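PDB 1YZY: 3-oxo-tetronate kinase from Haemophilus influenzae, which catalyses the ATP-dependent phosphorylation of 3-oxo-tetronate to 3-oxo-tetronate 4-phosphate. Local coordinates for residues 343-355 against 382-396. Sequence-based numbering, arbitrary orientation.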
loop_
_atom_site.group_PDB
_atom_site.type_symbol
_atom_site.label_atom_id
_atom_site.label_comp_id
_atom_site.label_asym_id
_atom_site.label_seq_id
_atom_site.Cartn_x
_atom_site.Cartn_y
_atom_site.Cartn_z
ATOM N N LYS A 343 2.220 17.139 18.501
ATOM C CA LYS A 343 3.238 16.112 18.705
ATOM C C LYS A 343 4.277 16.594 19.708
ATOM O O LYS A 343 4.760 15.811 20.532
ATOM C CB LYS A 343 3.928 15.722 17.396
ATOM C CG LYS A 343 4.715 14.409 17.501
ATOM C CD LYS A 343 5.630 14.175 16.314
ATOM C CE LYS A 343 6.907 14.988 16.424
ATOM N NZ LYS A 343 7.779 14.842 15.228
ATOM N N GLN A 344 4.663 17.865 19.597
ATOM C CA GLN A 344 5.635 18.454 20.516
ATOM C C GLN A 344 5.052 18.471 21.931
ATOM O O GLN A 344 5.769 18.270 22.914
ATOM C CB GLN A 344 6.012 19.873 20.068
ATOM C CG GLN A 344 6.880 20.661 21.066
ATOM C CD GLN A 344 8.204 19.975 21.415
ATOM O OE1 GLN A 344 8.660 20.029 22.561
ATOM N NE2 GLN A 344 8.834 19.352 20.423
ATOM N N TYR A 345 3.747 18.703 22.027
ATOM C CA TYR A 345 3.061 18.722 23.313
ATOM C C TYR A 345 3.013 17.329 23.952
ATOM O O TYR A 345 3.113 17.194 25.174
ATOM C CB TYR A 345 1.645 19.288 23.148
ATOM C CG TYR A 345 0.794 19.178 24.386
ATOM C CD1 TYR A 345 0.991 20.028 25.474
ATOM C CD2 TYR A 345 -0.189 18.199 24.486
ATOM C CE1 TYR A 345 0.228 19.900 26.637
ATOM C CE2 TYR A 345 -0.955 18.061 25.640
ATOM C CZ TYR A 345 -0.743 18.911 26.713
ATOM O OH TYR A 345 -1.499 18.754 27.856
ATOM N N GLY A 346 2.831 16.295 23.136
ATOM C CA GLY A 346 2.784 14.946 23.674
ATOM C C GLY A 346 1.708 14.015 23.136
ATOM O O GLY A 346 1.471 12.953 23.723
ATOM N N VAL A 347 1.002 14.427 22.085
ATOM C CA VAL A 347 -0.024 13.575 21.486
ATOM C C VAL A 347 0.720 12.494 20.700
ATOM O O VAL A 347 1.631 12.802 19.930
ATOM C CB VAL A 347 -0.972 14.374 20.561
ATOM C CG1 VAL A 347 -1.835 13.428 19.729
ATOM C CG2 VAL A 347 -1.867 15.279 21.397
ATOM N N THR A 348 0.367 11.233 20.939
ATOM C CA THR A 348 1.035 10.117 20.279
ATOM C C THR A 348 0.237 9.340 19.238
ATOM O O THR A 348 0.818 8.569 18.472
ATOM C CB THR A 348 1.639 9.123 21.312
ATOM O OG1 THR A 348 0.664 8.772 22.305
ATOM C CG2 THR A 348 2.851 9.731 21.980
ATOM N N ASN A 349 -1.069 9.574 19.173
ATOM C CA ASN A 349 -1.919 8.871 18.215
ATOM C C ASN A 349 -2.647 9.868 17.316
ATOM O O ASN A 349 -3.355 10.756 17.804
ATOM C CB ASN A 349 -2.965 8.008 18.940
ATOM C CG ASN A 349 -2.358 7.056 19.962
ATOM O OD1 ASN A 349 -2.952 6.806 21.012
ATOM N ND2 ASN A 349 -1.209 6.477 19.640
ATOM N N PHE A 350 -2.482 9.724 16.002
ATOM C CA PHE A 350 -3.139 10.614 15.046
ATOM C C PHE A 350 -4.048 9.829 14.104
ATOM O O PHE A 350 -3.614 8.887 13.447
ATOM C CB PHE A 350 -2.104 11.370 14.211
ATOM C CG PHE A 350 -1.216 12.274 15.012
ATOM C CD1 PHE A 350 -1.450 13.646 15.043
ATOM C CD2 PHE A 350 -0.145 11.760 15.730
ATOM C CE1 PHE A 350 -0.626 14.497 15.782
ATOM C CE2 PHE A 350 0.683 12.593 16.472
ATOM C CZ PHE A 350 0.441 13.968 16.498
ATOM N N ILE A 351 -5.312 10.223 14.040
ATOM C CA ILE A 351 -6.281 9.571 13.170
ATOM C C ILE A 351 -6.727 10.595 12.128
ATOM O O ILE A 351 -7.481 11.512 12.434
ATOM C CB ILE A 351 -7.503 9.073 13.984
ATOM C CG1 ILE A 351 -7.038 8.128 15.096
ATOM C CG2 ILE A 351 -8.505 8.366 13.076
ATOM C CD1 ILE A 351 -8.136 7.703 16.021
ATOM N N THR A 352 -6.225 10.459 10.911
ATOM C CA THR A 352 -6.574 11.388 9.841
ATOM C C THR A 352 -7.602 10.837 8.852
ATOM O O THR A 352 -7.793 9.620 8.735
ATOM C CB THR A 352 -5.313 11.837 9.073
ATOM O OG1 THR A 352 -4.621 10.688 8.567
ATOM C CG2 THR A 352 -4.365 12.603 10.004
ATOM N N ALA A 353 -8.299 11.746 8.179
ATOM C CA ALA A 353 -9.301 11.377 7.189
ATOM C C ALA A 353 -9.089 12.219 5.936
ATOM O O ALA A 353 -9.057 13.448 6.004
ATOM C CB ALA A 353 -10.693 11.594 7.739
ATOM N N GLY A 354 -8.980 11.550 4.793
ATOM C CA GLY A 354 -8.751 12.245 3.542
ATOM C C GLY A 354 -7.343 12.005 3.026
ATOM O O GLY A 354 -6.384 11.956 3.799
ATOM N N GLY A 355 -7.220 11.881 1.706
ATOM C CA GLY A 355 -5.926 11.635 1.095
ATOM C C GLY A 355 -4.911 12.741 1.309
ATOM O O GLY A 355 -3.765 12.473 1.666
ATOM N N TRP A 382 -3.364 0.117 11.428
ATOM C CA TRP A 382 -2.777 0.997 12.426
ATOM C C TRP A 382 -1.303 1.065 12.058
ATOM O O TRP A 382 -0.720 0.060 11.638
ATOM C CB TRP A 382 -2.945 0.428 13.843
ATOM C CG TRP A 382 -4.069 1.060 14.589
ATOM C CD1 TRP A 382 -5.207 0.449 15.036
ATOM C CD2 TRP A 382 -4.196 2.450 14.924
ATOM N NE1 TRP A 382 -6.044 1.376 15.622
ATOM C CE2 TRP A 382 -5.448 2.611 15.566
ATOM C CE3 TRP A 382 -3.378 3.577 14.742
ATOM C CZ2 TRP A 382 -5.901 3.858 16.028
ATOM C CZ3 TRP A 382 -3.827 4.814 15.200
ATOM C CH2 TRP A 382 -5.080 4.942 15.835
ATOM N N LEU A 383 -0.705 2.243 12.202
ATOM C CA LEU A 383 0.699 2.431 11.864
ATOM C C LEU A 383 1.502 2.945 13.057
ATOM O O LEU A 383 0.948 3.347 14.069
ATOM C CB LEU A 383 0.822 3.453 10.727
ATOM C CG LEU A 383 0.058 3.301 9.409
ATOM C CD1 LEU A 383 0.165 4.596 8.588
ATOM C CD2 LEU A 383 0.610 2.125 8.617
ATOM N N LYS A 384 2.817 2.847 12.955
ATOM C CA LYS A 384 3.694 3.377 13.974
ATOM C C LYS A 384 4.950 3.772 13.244
ATOM O O LYS A 384 5.519 2.977 12.506
ATOM C CB LYS A 384 4.042 2.389 15.076
ATOM C CG LYS A 384 4.753 3.106 16.233
ATOM C CD LYS A 384 5.309 2.172 17.281
ATOM C CE LYS A 384 6.665 1.613 16.880
ATOM N NZ LYS A 384 7.691 2.682 16.702
ATOM N N ALA A 385 5.348 5.025 13.415
ATOM C CA ALA A 385 6.532 5.556 12.772
ATOM C C ALA A 385 7.752 4.741 13.149
ATOM O O ALA A 385 7.798 4.140 14.219
ATOM C CB ALA A 385 6.722 7.011 13.176
ATOM N N VAL A 386 8.723 4.670 12.245
ATOM C CA VAL A 386 9.962 3.952 12.533
ATOM C C VAL A 386 10.890 4.841 13.380
ATOM O O VAL A 386 11.687 4.342 14.182
ATOM C CB VAL A 386 10.688 3.507 11.233
ATOM C CG1 VAL A 386 9.843 2.489 10.492
ATOM C CG2 VAL A 386 10.971 4.699 10.336
ATOM N N GLU A 387 10.745 6.158 13.210
ATOM C CA GLU A 387 11.544 7.170 13.916
ATOM C C GLU A 387 11.255 7.331 15.410
ATOM O O GLU A 387 12.162 7.648 16.184
ATOM C CB GLU A 387 11.382 8.538 13.243
ATOM C CG GLU A 387 11.903 8.608 11.814
ATOM C CD GLU A 387 10.878 8.223 10.759
ATOM O OE1 GLU A 387 9.853 7.583 11.072
ATOM O OE2 GLU A 387 11.107 8.580 9.591
ATOM N N GLU A 388 9.990 7.175 15.794
ATOM C CA GLU A 388 9.577 7.316 17.188
ATOM C C GLU A 388 8.203 6.711 17.461
ATOM O O GLU A 388 7.419 6.519 16.545
ATOM C CB GLU A 388 9.589 8.797 17.593
ATOM C CG GLU A 388 8.790 9.726 16.679
ATOM C CD GLU A 388 8.965 11.198 17.036
ATOM O OE1 GLU A 388 9.149 11.515 18.232
ATOM O OE2 GLU A 388 8.920 12.039 16.113
ATOM N N ASP A 389 7.907 6.476 18.735
ATOM C CA ASP A 389 6.643 5.884 19.163
ATOM C C ASP A 389 5.385 6.700 18.893
ATOM O O ASP A 389 4.672 7.078 19.828
ATOM C CB ASP A 389 6.700 5.539 20.654
ATOM C CG ASP A 389 7.666 4.401 20.967
ATOM O OD1 ASP A 389 8.119 3.707 20.026
ATOM O OD2 ASP A 389 7.967 4.200 22.167
ATOM N N ILE A 390 5.093 6.947 17.622
ATOM C CA ILE A 390 3.908 7.702 17.239
ATOM C C ILE A 390 3.048 6.813 16.347
ATOM O O ILE A 390 3.548 6.237 15.382
ATOM C CB ILE A 390 4.286 8.995 16.457
ATOM C CG1 ILE A 390 5.202 9.894 17.303
ATOM C CG2 ILE A 390 3.030 9.743 16.024
ATOM C CD1 ILE A 390 4.567 10.456 18.567
ATOM N N PHE A 391 1.759 6.720 16.664
ATOM C CA PHE A 391 0.835 5.895 15.898
ATOM C C PHE A 391 -0.096 6.743 15.050
ATOM O O PHE A 391 -0.507 7.830 15.460
ATOM C CB PHE A 391 0.023 4.989 16.835
ATOM C CG PHE A 391 0.876 4.071 17.686
ATOM C CD1 PHE A 391 1.186 2.783 17.254
ATOM C CD2 PHE A 391 1.390 4.504 18.905
ATOM C CE1 PHE A 391 1.999 1.939 18.023
ATOM C CE2 PHE A 391 2.203 3.668 19.678
ATOM C CZ PHE A 391 2.506 2.383 19.232
ATOM N N LEU A 392 -0.406 6.254 13.852
ATOM C CA LEU A 392 -1.295 6.963 12.929
ATOM C C LEU A 392 -2.258 6.027 12.188
ATOM O O LEU A 392 -1.919 4.888 11.874
ATOM C CB LEU A 392 -0.481 7.747 11.892
ATOM C CG LEU A 392 0.764 8.527 12.320
ATOM C CD1 LEU A 392 1.964 7.580 12.482
ATOM C CD2 LEU A 392 1.065 9.583 11.271
ATOM N N ALA A 393 -3.467 6.516 11.941
ATOM C CA ALA A 393 -4.490 5.781 11.209
ATOM C C ALA A 393 -4.891 6.737 10.098
ATOM O O ALA A 393 -5.567 7.738 10.341
ATOM C CB ALA A 393 -5.688 5.473 12.103
ATOM N N LEU A 394 -4.424 6.443 8.888
ATOM C CA LEU A 394 -4.694 7.277 7.724
ATOM C C LEU A 394 -5.862 6.719 6.917
ATOM O O LEU A 394 -5.738 5.679 6.264
ATOM C CB LEU A 394 -3.430 7.351 6.864
ATOM C CG LEU A 394 -2.129 7.532 7.661
ATOM C CD1 LEU A 394 -0.927 7.431 6.736
ATOM C CD2 LEU A 394 -2.126 8.863 8.417
ATOM N N LYS A 395 -7.004 7.399 6.975
ATOM C CA LYS A 395 -8.191 6.951 6.263
ATOM C C LYS A 395 -8.530 7.757 5.011
ATOM O O LYS A 395 -9.035 8.873 5.115
ATOM C CB LYS A 395 -9.406 6.966 7.201
ATOM C CG LYS A 395 -10.674 6.355 6.588
ATOM C CD LYS A 395 -11.938 7.050 7.072
ATOM C CE LYS A 395 -12.142 8.405 6.398
ATOM N NZ LYS A 395 -13.068 8.341 5.236
ATOM N N SER A 396 -8.302 7.177 3.833
ATOM C CA SER A 396 -8.650 7.864 2.590
ATOM C C SER A 396 -10.191 8.001 2.651
ATOM O O SER A 396 -10.868 7.359 3.458
ATOM C CB SER A 396 -8.139 7.104 1.361
ATOM O OG SER A 396 -7.109 7.834 0.698
HETATM O O HOH W 1 -8.894 10.495 -0.421
#
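Ile390 works its side chain in among Thr348, Lys343 and Phe350. Its CB lies beside Thr348 O, and CG2 comes closer to that oxygen, at 3.5 Å, and reaches 3.7 Å from CE2 of the Phe350 ring, coming in obliquely. CD1, on the other branch, packs against Thr348 CG2 and also meets Lys343 CG at 4.1 Å. A chi1 of -58° sets CG2 anti to the backbone N, toward the ring, and the bend at chi2 (-65°) carries CD1 to Thr348 and Lys343. Farther out, Lys343 and Glu388 approach from opposite directions and join in a salt bridge, NZ to OE2 3.2 Å, on the syn side but out of the carboxylate plane. Beyond this corner, strands 349-353 and 391-395 run parallel as neighbours in the sheet of the nucleotide-binding C-terminal domain. Six backbone hydrogen bonds run along the pair and its ends, from Phe391 N to Thr348 O (2.8 Å) through to Gly354 N to Lys395 O (2.7 Å). That last bond uses the N-H of Gly354, the N-cap residue of helix 355-365; Gly354 and Gly355 are, by similarity, part of the ATP site. On one face Asn349 lies alongside Phe391, amide and ring planes 63° apart, Ile351 CG1 meets Trp382 CH2 at 3.8 Å, and Lys395 bends its chain so that CE touches Ala353 CB at 3.8 Å and NZ is hydrogen-bonded to Ser396 O, Gln262 OE1 and Thr259 OG1. On the other, Thr352 OG1 lies against Leu394 CD2 and is hydrogen-bonded with Ser358 OG.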